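Local coordinates for protein haloacid dehalogenase-like hydrolase (Klebsiella pneumoniae subsp. pneumoniae, PDB 3PGV) that binds a divalent metal ion and is probably a magnesium-dependent phosphatase of the Cof family within the HAD-like hydrolases, at residues 123-128 with 146-151; 213-218 with 223-228. One frame throughout, in Å; residues are numbered along the deposited sequence.

Contact 1: 123-128 with 146-151. With EDO (1,2-ethanediol), chain I.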
ATOM      1  N   ASN A 123      -6.470 -14.494  -1.789  1.00 31.15           N
ATOM      2  CA  ASN A 123      -5.973 -14.148  -0.462  1.00 30.88           C
ATOM      3  C   ASN A 123      -6.879 -13.132   0.184  1.00 33.92           C
ATOM      4  O   ASN A 123      -7.425 -12.267  -0.503  1.00 34.08           O
ATOM      5  CB  ASN A 123      -4.553 -13.607  -0.534  1.00 28.65           C
ATOM      6  CG  ASN A 123      -3.558 -14.559  -1.104  1.00 36.45           C
ATOM      7  OD1 ASN A 123      -2.825 -15.210  -0.386  1.00 30.43           O
ATOM      8  ND2 ASN A 123      -3.457 -14.602  -2.420  1.00 36.53           N
ATOM      9  N   VAL A 124      -7.039 -13.221   1.509  1.00 28.98           N
ATOM     10  CA  VAL A 124      -7.924 -12.328   2.253  1.00 28.07           C
ATOM     11  C   VAL A 124      -7.224 -11.820   3.527  1.00 33.27           C
ATOM     12  O   VAL A 124      -6.668 -12.621   4.284  1.00 31.65           O
ATOM     13  CB  VAL A 124      -9.264 -13.058   2.612  1.00 30.47           C
ATOM     14  CG1 VAL A 124     -10.172 -12.164   3.439  1.00 29.21           C
ATOM     15  CG2 VAL A 124      -9.981 -13.551   1.361  1.00 29.60           C
ATOM     16  N   TYR A 125      -7.285 -10.498   3.782  1.00 30.99           N
ATOM     17  CA  TYR A 125      -6.887  -9.955   5.081  1.00 30.94           C
ATOM     18  C   TYR A 125      -8.140  -9.634   5.866  1.00 35.30           C
ATOM     19  O   TYR A 125      -8.868  -8.711   5.503  1.00 34.60           O
ATOM     20  CB  TYR A 125      -6.015  -8.695   4.944  1.00 31.04           C
ATOM     21  CG  TYR A 125      -4.586  -8.953   4.500  1.00 31.60           C
ATOM     22  CD1 TYR A 125      -4.043 -10.240   4.529  1.00 32.36           C
ATOM     23  CD2 TYR A 125      -3.750  -7.901   4.128  1.00 31.19           C
ATOM     24  CE1 TYR A 125      -2.737 -10.482   4.116  1.00 31.55           C
ATOM     25  CE2 TYR A 125      -2.443  -8.128   3.713  1.00 32.19           C
ATOM     26  CZ  TYR A 125      -1.933  -9.419   3.714  1.00 37.99           C
ATOM     27  OH  TYR A 125      -0.629  -9.642   3.309  1.00 32.21           O
ATOM     28  N   ARG A 126      -8.480 -10.491   6.844  1.00 31.67           N
ATOM     29  CA  ARG A 126      -9.613 -10.270   7.728  1.00 30.51           C
ATOM     30  C   ARG A 126      -9.086  -9.898   9.082  1.00 36.75           C
ATOM     31  O   ARG A 126      -8.481 -10.744   9.760  1.00 37.26           O
ATOM     32  CB  ARG A 126     -10.481 -11.529   7.832  1.00 29.29           C
ATOM     33  CG  ARG A 126     -11.707 -11.318   8.696  1.00 33.56           C
ATOM     34  CD  ARG A 126     -12.574 -12.551   8.783  1.00 32.52           C
ATOM     35  NE  ARG A 126     -13.827 -12.257   9.470  1.00 41.63           N
ATOM     36  CZ  ARG A 126     -13.951 -12.195  10.791  1.00 51.69           C
ATOM     37  NH1 ARG A 126     -12.907 -12.428  11.573  1.00 39.83           N
ATOM     38  NH2 ARG A 126     -15.119 -11.896  11.339  1.00 41.74           N
ATOM     39  N   GLU A 127      -9.260  -8.618   9.477  1.00 34.23           N
ATOM     40  CA  GLU A 127      -8.719  -8.095  10.741  1.00 34.77           C
ATOM     41  C   GLU A 127      -7.215  -8.398  10.830  1.00 39.70           C
ATOM     42  O   GLU A 127      -6.476  -8.024   9.926  1.00 39.35           O
ATOM     43  CB  GLU A 127      -9.490  -8.655  11.973  1.00 37.09           C
ATOM     44  CG  GLU A 127     -11.004  -8.421  11.938  1.00 46.51           C
ATOM     45  CD  GLU A 127     -11.473  -6.976  12.023  1.00 74.87           C
ATOM     46  OE1 GLU A 127     -10.622  -6.057  11.973  1.00 73.46           O
ATOM     47  OE2 GLU A 127     -12.703  -6.766  12.127  1.00 81.95           O
ATOM     48  N   ASP A 128      -6.783  -9.149  11.854  1.00 37.49           N
ATOM     49  CA  ASP A 128      -5.368  -9.497  12.024  1.00 37.63           C
ATOM     50  C   ASP A 128      -5.018 -10.861  11.433  1.00 40.82           C
ATOM     51  O   ASP A 128      -3.936 -11.386  11.700  1.00 42.22           O
ATOM     52  CB  ASP A 128      -4.967  -9.429  13.505  1.00 40.31           C
ATOM     53  CG  ASP A 128      -4.768  -8.020  14.020  1.00 52.69           C
ATOM     54  OD1 ASP A 128      -4.574  -7.085  13.171  1.00 51.22           O
ATOM     55  OD2 ASP A 128      -4.687  -7.848  15.260  1.00 63.07           O
ATOM     56  N   ALA A 146       8.001 -10.335  11.825  1.00 50.71           N
ATOM     57  CA  ALA A 146       6.876 -10.818  12.604  1.00 49.43           C
ATOM     58  C   ALA A 146       6.332 -12.117  12.025  1.00 50.25           C
ATOM     59  O   ALA A 146       6.369 -12.316  10.812  1.00 47.42           O
ATOM     60  CB  ALA A 146       5.781  -9.771  12.641  1.00 48.53           C
ATOM     61  N   VAL A 147       5.830 -13.006  12.895  1.00 46.57           N
ATOM     62  CA  VAL A 147       5.178 -14.232  12.457  1.00 45.60           C
ATOM     63  C   VAL A 147       3.808 -13.879  11.841  1.00 47.96           C
ATOM     64  O   VAL A 147       2.917 -13.401  12.547  1.00 47.26           O
ATOM     65  CB  VAL A 147       5.046 -15.264  13.622  1.00 50.80           C
ATOM     66  CG1 VAL A 147       4.283 -16.509  13.170  1.00 50.58           C
ATOM     67  CG2 VAL A 147       6.419 -15.641  14.181  1.00 51.97           C
ATOM     68  N   PHE A 148       3.686 -14.013  10.516  1.00 43.69           N
ATOM     69  CA  PHE A 148       2.428 -13.734   9.820  1.00 42.69           C
ATOM     70  C   PHE A 148       2.129 -14.852   8.793  1.00 43.81           C
ATOM     71  O   PHE A 148       2.728 -14.884   7.717  1.00 42.70           O
ATOM     72  CB  PHE A 148       2.461 -12.324   9.160  1.00 44.01           C
ATOM     73  CG  PHE A 148       1.118 -11.814   8.665  1.00 45.03           C
ATOM     74  CD1 PHE A 148       0.043 -11.680   9.534  1.00 48.04           C
ATOM     75  CD2 PHE A 148       0.960 -11.383   7.353  1.00 46.60           C
ATOM     76  CE1 PHE A 148      -1.196 -11.208   9.075  1.00 48.12           C
ATOM     77  CE2 PHE A 148      -0.272 -10.873   6.906  1.00 47.75           C
ATOM     78  CZ  PHE A 148      -1.339 -10.799   7.769  1.00 45.15           C
ATOM     79  N   ASN A 149       1.268 -15.820   9.186  1.00 40.08           N
ATOM     80  CA  ASN A 149       0.947 -17.007   8.386  1.00 39.17           C
ATOM     81  C   ASN A 149      -0.446 -16.961   7.824  1.00 42.23           C
ATOM     82  O   ASN A 149      -1.268 -16.182   8.276  1.00 42.68           O
ATOM     83  CB  ASN A 149       1.098 -18.253   9.219  1.00 37.94           C
ATOM     84  CG  ASN A 149       2.461 -18.424   9.795  1.00 53.85           C
ATOM     85  OD1 ASN A 149       3.490 -18.279   9.108  1.00 45.48           O
ATOM     86  ND2 ASN A 149       2.506 -18.779  11.053  1.00 42.78           N
ATOM     87  N   TYR A 150      -0.732 -17.820   6.855  1.00 37.29           N
ATOM     88  CA  TYR A 150      -2.068 -17.915   6.300  1.00 34.59           C
ATOM     89  C   TYR A 150      -2.809 -19.063   6.962  1.00 40.52           C
ATOM     90  O   TYR A 150      -2.181 -19.961   7.527  1.00 41.79           O
ATOM     91  CB  TYR A 150      -2.016 -18.122   4.746  1.00 32.48           C
ATOM     92  CG  TYR A 150      -1.319 -19.407   4.316  1.00 31.95           C
ATOM     93  CD1 TYR A 150      -1.975 -20.635   4.373  1.00 34.12           C
ATOM     94  CD2 TYR A 150      -0.018 -19.386   3.820  1.00 30.74           C
ATOM     95  CE1 TYR A 150      -1.323 -21.820   4.031  1.00 34.26           C
ATOM     96  CE2 TYR A 150       0.635 -20.560   3.452  1.00 31.30           C
ATOM     97  CZ  TYR A 150      -0.030 -21.774   3.539  1.00 38.01           C
ATOM     98  OH  TYR A 150       0.594 -22.929   3.144  1.00 37.38           O
ATOM     99  N   LYS A 151      -4.132 -18.995   6.955  1.00 36.76           N
ATOM    100  CA  LYS A 151      -5.007 -20.105   7.253  1.00 38.17           C
ATOM    101  C   LYS A 151      -5.720 -20.425   5.955  1.00 41.58           C
ATOM    102  O   LYS A 151      -5.982 -19.518   5.172  1.00 41.31           O
ATOM    103  CB  LYS A 151      -6.057 -19.720   8.311  1.00 41.98           C
ATOM    104  CG  LYS A 151      -5.578 -19.698   9.742  1.00 56.83           C
ATOM    105  CD  LYS A 151      -6.795 -19.556  10.671  1.00 68.08           C
ATOM    106  CE  LYS A 151      -6.457 -19.254  12.098  1.00 76.67           C
ATOM    107  NZ  LYS A 151      -7.681 -18.978  12.892  1.00 84.81           N
TER
HETATM  108  C1  EDO I 277      -3.772 -16.355  10.270  1.00 57.75           C
HETATM  109  O1  EDO I 277      -3.899 -17.234  11.395  1.00 61.02           O
HETATM  110  C2  EDO I 277      -3.079 -15.074  10.726  1.00 56.49           C
HETATM  111  O2  EDO I 277      -2.647 -14.309   9.589  1.00 58.46           O
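F148 meets Y125 with its edge turned to the tyrosine face, in an offset edge-to-face pair. The ring centroids are 5.6 Å apart and the planes stand at 64°. The CB of F148 points toward 123-128, and chi1 of -168° sets CG anti to the backbone N, which carries the ring toward Y125. Beyond CG the two edges of the ring part company. On one edge, F148 CE2 comes 3.7 Å from Y125 CE1 and lies almost as near to Y125 OH. F148 CZ, at the tip, faces Y125 CE1 too. On the other edge, F148 CE1 lies 3.8 Å from D128 O, which sits near the ring plane. A 1,2-ethanediol, probably from the crystallisation liquor, lies near F148 CD1 and CE1, with its O2 3.5 Å from F148 CE1. That hydroxyl donates a 2.7 Å hydrogen bond to N149 O. No hydrogen bond joins the two segments directly. The six-stranded sheet matches the cap domain of Cof-type HAD hydrolases. At one margin of it, the contact links strand 121-126 to the loop leading into outermost strand 150-152. The F148 ring also meets H64, which follows core strand 56-60, so cap and core come together here.

Contact 2: 213-218 with 223-228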
ATOM      1  N   ALA A 213      -6.399   7.710   2.152  1.00 32.69           N
ATOM      2  CA  ALA A 213      -5.913   7.572   3.519  1.00 31.87           C
ATOM      3  C   ALA A 213      -4.910   8.687   3.858  1.00 37.08           C
ATOM      4  O   ALA A 213      -4.962   9.242   4.965  1.00 38.92           O
ATOM      5  CB  ALA A 213      -5.278   6.218   3.713  1.00 31.61           C
ATOM      6  N   LEU A 214      -4.060   9.088   2.866  1.00 31.96           N
ATOM      7  CA  LEU A 214      -3.116  10.196   3.039  1.00 32.46           C
ATOM      8  C   LEU A 214      -3.855  11.490   3.306  1.00 38.05           C
ATOM      9  O   LEU A 214      -3.477  12.232   4.216  1.00 39.73           O
ATOM     10  CB  LEU A 214      -2.194  10.348   1.810  1.00 32.31           C
ATOM     11  CG  LEU A 214      -1.245  11.564   1.843  1.00 36.80           C
ATOM     12  CD1 LEU A 214      -0.322  11.515   3.061  1.00 37.46           C
ATOM     13  CD2 LEU A 214      -0.471  11.687   0.564  1.00 37.30           C
ATOM     14  N   GLU A 215      -4.938  11.747   2.555  1.00 35.58           N
ATOM     15  CA  GLU A 215      -5.771  12.932   2.775  1.00 36.37           C
ATOM     16  C   GLU A 215      -6.313  12.951   4.216  1.00 41.86           C
ATOM     17  O   GLU A 215      -6.258  13.989   4.876  1.00 43.65           O
ATOM     18  CB  GLU A 215      -6.921  12.981   1.765  1.00 37.43           C
ATOM     19  CG  GLU A 215      -7.813  14.206   1.937  1.00 47.04           C
ATOM     20  CD  GLU A 215      -8.806  14.455   0.821  1.00 63.86           C
ATOM     21  OE1 GLU A 215      -9.343  13.469   0.263  1.00 46.55           O
ATOM     22  OE2 GLU A 215      -9.101  15.642   0.554  1.00 60.30           O
ATOM     23  N   ALA A 216      -6.810  11.785   4.710  1.00 36.96           N
ATOM     24  CA  ALA A 216      -7.352  11.659   6.072  1.00 36.35           C
ATOM     25  C   ALA A 216      -6.258  11.904   7.128  1.00 41.98           C
ATOM     26  O   ALA A 216      -6.477  12.653   8.083  1.00 42.88           O
ATOM     27  CB  ALA A 216      -7.965  10.279   6.264  1.00 35.42           C
ATOM     28  N   VAL A 217      -5.061  11.329   6.909  1.00 39.23           N
ATOM     29  CA  VAL A 217      -3.928  11.484   7.820  1.00 39.69           C
ATOM     30  C   VAL A 217      -3.431  12.930   7.838  1.00 46.45           C
ATOM     31  O   VAL A 217      -3.225  13.490   8.918  1.00 49.91           O
ATOM     32  CB  VAL A 217      -2.794  10.474   7.506  1.00 41.87           C
ATOM     33  CG1 VAL A 217      -1.532  10.811   8.285  1.00 42.29           C
ATOM     34  CG2 VAL A 217      -3.242   9.047   7.794  1.00 40.40           C
ATOM     35  N   ALA A 218      -3.306  13.561   6.649  1.00 41.75           N
ATOM     36  CA  ALA A 218      -2.893  14.963   6.543  1.00 42.79           C
ATOM     37  C   ALA A 218      -3.809  15.849   7.380  1.00 47.49           C
ATOM     38  O   ALA A 218      -3.325  16.690   8.143  1.00 49.02           O
ATOM     39  CB  ALA A 218      -2.915  15.409   5.087  1.00 43.60           C
ATOM     40  N   TYR A 223      -3.118  19.410   8.292  1.00 52.35           N
ATOM     41  CA  TYR A 223      -2.685  19.833   6.956  1.00 51.98           C
ATOM     42  C   TYR A 223      -3.668  19.362   5.875  1.00 52.91           C
ATOM     43  O   TYR A 223      -4.692  18.757   6.190  1.00 50.64           O
ATOM     44  CB  TYR A 223      -1.258  19.301   6.654  1.00 52.54           C
ATOM     45  CG  TYR A 223      -0.204  19.835   7.596  1.00 56.86           C
ATOM     46  CD1 TYR A 223       0.230  21.156   7.516  1.00 60.54           C
ATOM     47  CD2 TYR A 223       0.371  19.018   8.567  1.00 57.78           C
ATOM     48  CE1 TYR A 223       1.175  21.666   8.409  1.00 61.66           C
ATOM     49  CE2 TYR A 223       1.337  19.509   9.450  1.00 60.44           C
ATOM     50  CZ  TYR A 223       1.734  20.835   9.368  1.00 67.42           C
ATOM     51  OH  TYR A 223       2.691  21.316  10.229  1.00 67.91           O
ATOM     52  N   THR A 224      -3.357  19.654   4.603  1.00 49.40           N
ATOM     53  CA  THR A 224      -4.161  19.214   3.465  1.00 48.11           C
ATOM     54  C   THR A 224      -3.266  18.436   2.494  1.00 51.27           C
ATOM     55  O   THR A 224      -2.055  18.343   2.720  1.00 50.46           O
ATOM     56  CB  THR A 224      -4.818  20.424   2.759  1.00 57.21           C
ATOM     57  OG1 THR A 224      -3.804  21.218   2.142  1.00 57.92           O
ATOM     58  CG2 THR A 224      -5.653  21.278   3.705  1.00 54.36           C
ATOM     59  N   LEU A 225      -3.848  17.933   1.385  1.00 46.08           N
ATOM     60  CA  LEU A 225      -3.100  17.233   0.340  1.00 44.19           C
ATOM     61  C   LEU A 225      -2.026  18.133  -0.281  1.00 49.69           C
ATOM     62  O   LEU A 225      -0.947  17.652  -0.624  1.00 48.70           O
ATOM     63  CB  LEU A 225      -4.058  16.716  -0.745  1.00 43.13           C
ATOM     64  CG  LEU A 225      -4.844  15.448  -0.383  1.00 46.21           C
ATOM     65  CD1 LEU A 225      -6.014  15.253  -1.315  1.00 46.21           C
ATOM     66  CD2 LEU A 225      -3.927  14.197  -0.396  1.00 46.43           C
ATOM     67  N   SER A 226      -2.292  19.452  -0.343  1.00 47.94           N
ATOM     68  CA  SER A 226      -1.358  20.442  -0.905  1.00 50.16           C
ATOM     69  C   SER A 226      -0.052  20.499  -0.109  1.00 53.80           C
ATOM     70  O   SER A 226       0.976  20.940  -0.635  1.00 53.27           O
ATOM     71  CB  SER A 226      -2.004  21.829  -0.925  1.00 57.66           C
ATOM     72  OG  SER A 226      -3.253  21.811  -1.596  1.00 68.69           O
ATOM     73  N   ASP A 227      -0.101  20.087   1.174  1.00 50.16           N
ATOM     74  CA  ASP A 227       1.064  20.098   2.063  1.00 50.28           C
ATOM     75  C   ASP A 227       1.854  18.814   1.943  1.00 52.40           C
ATOM     76  O   ASP A 227       2.845  18.624   2.664  1.00 51.60           O
ATOM     77  CB  ASP A 227       0.617  20.310   3.517  1.00 52.30           C
ATOM     78  CG  ASP A 227      -0.090  21.626   3.739  1.00 62.48           C
ATOM     79  OD1 ASP A 227       0.480  22.677   3.368  1.00 65.57           O
ATOM     80  OD2 ASP A 227      -1.202  21.612   4.301  1.00 65.71           O
ATOM     81  N   CYS A 228       1.431  17.925   1.025  1.00 48.00           N
ATOM     82  CA  CYS A 228       2.046  16.615   0.882  1.00 46.70           C
ATOM     83  C   CYS A 228       2.900  16.467  -0.332  1.00 48.11           C
ATOM     84  O   CYS A 228       2.496  16.840  -1.434  1.00 47.52           O
ATOM     85  CB  CYS A 228       0.994  15.513   0.953  1.00 45.73           C
ATOM     86  SG  CYS A 228       0.007  15.530   2.465  1.00 49.75           S
TER
HETATM   87  O   HOH W   1      -7.224  17.594   1.430  1.00 40.78           O
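A218 and C228 form part of the buried inner side of this contact. A218 CB points toward 223-228 and lies 3.9 Å from C228 SG. L214 adds both methyls: L214 CD1 is 4.1 Å from C228 SG, and L214 CD2 is equally close to C228 CB. L214, A218 and C228 are all buried. Beside them the backbone closes the turn. Y223 N donates to A218 O at 2.7 Å, with the donor 39° out of the carbonyl plane. Y223 CB rests near the same oxygen, but its ring turns off toward strands 23-27 and 56-60.

The outer side is partly exposed and carries water, yet it is still closely packed. L225 and E215 cross there at about a right angle. L225 CD2 lies against E215 CA and CB. The glutamate chain is extended, with CG anti to the backbone N (chi1 -179°), which lays E215 CD 3.6 Å from L225 CD1. A water donates to E215 OE2 at 2.8 Å and weakly accepts from L225 N. At the start of the 3-10 turn 225-227, T224 N donates to D227 OD2 at 2.9 Å, on the anti side of the carboxylate.

The segments belong to an alpha-beta connection of the Rossmann-like HAD core, from helix 210-220 into strand 228-232. L214 and C228 pack on strand 23-27, while E215 and L225 touch M243 of helix 238-243.

Overall arrangement
Contact 1 and contact 2 lie on opposite sides of the chain's centre, with their centres 29 Å apart. Their nearest atoms are about 14 Å apart, so they do not touch. Contact 1 lies at the edge of the six-stranded sheet of the cap. Contact 2 lies where helix 210-220 leads into strand 228-232 of the eight-stranded sheet. That Rossmann-like core carries D27, D29 and D233, which hold the calcium ion. The side chain of Y125 in contact 1 is about 13 Å from the ion and about 10 Å from that of D29. The side chain of L214 in contact 2 is about 10 Å from that of D27. A bound HEPES molecule lies about 8 Å from the Y125 side chain and about 13 Å from that of L214.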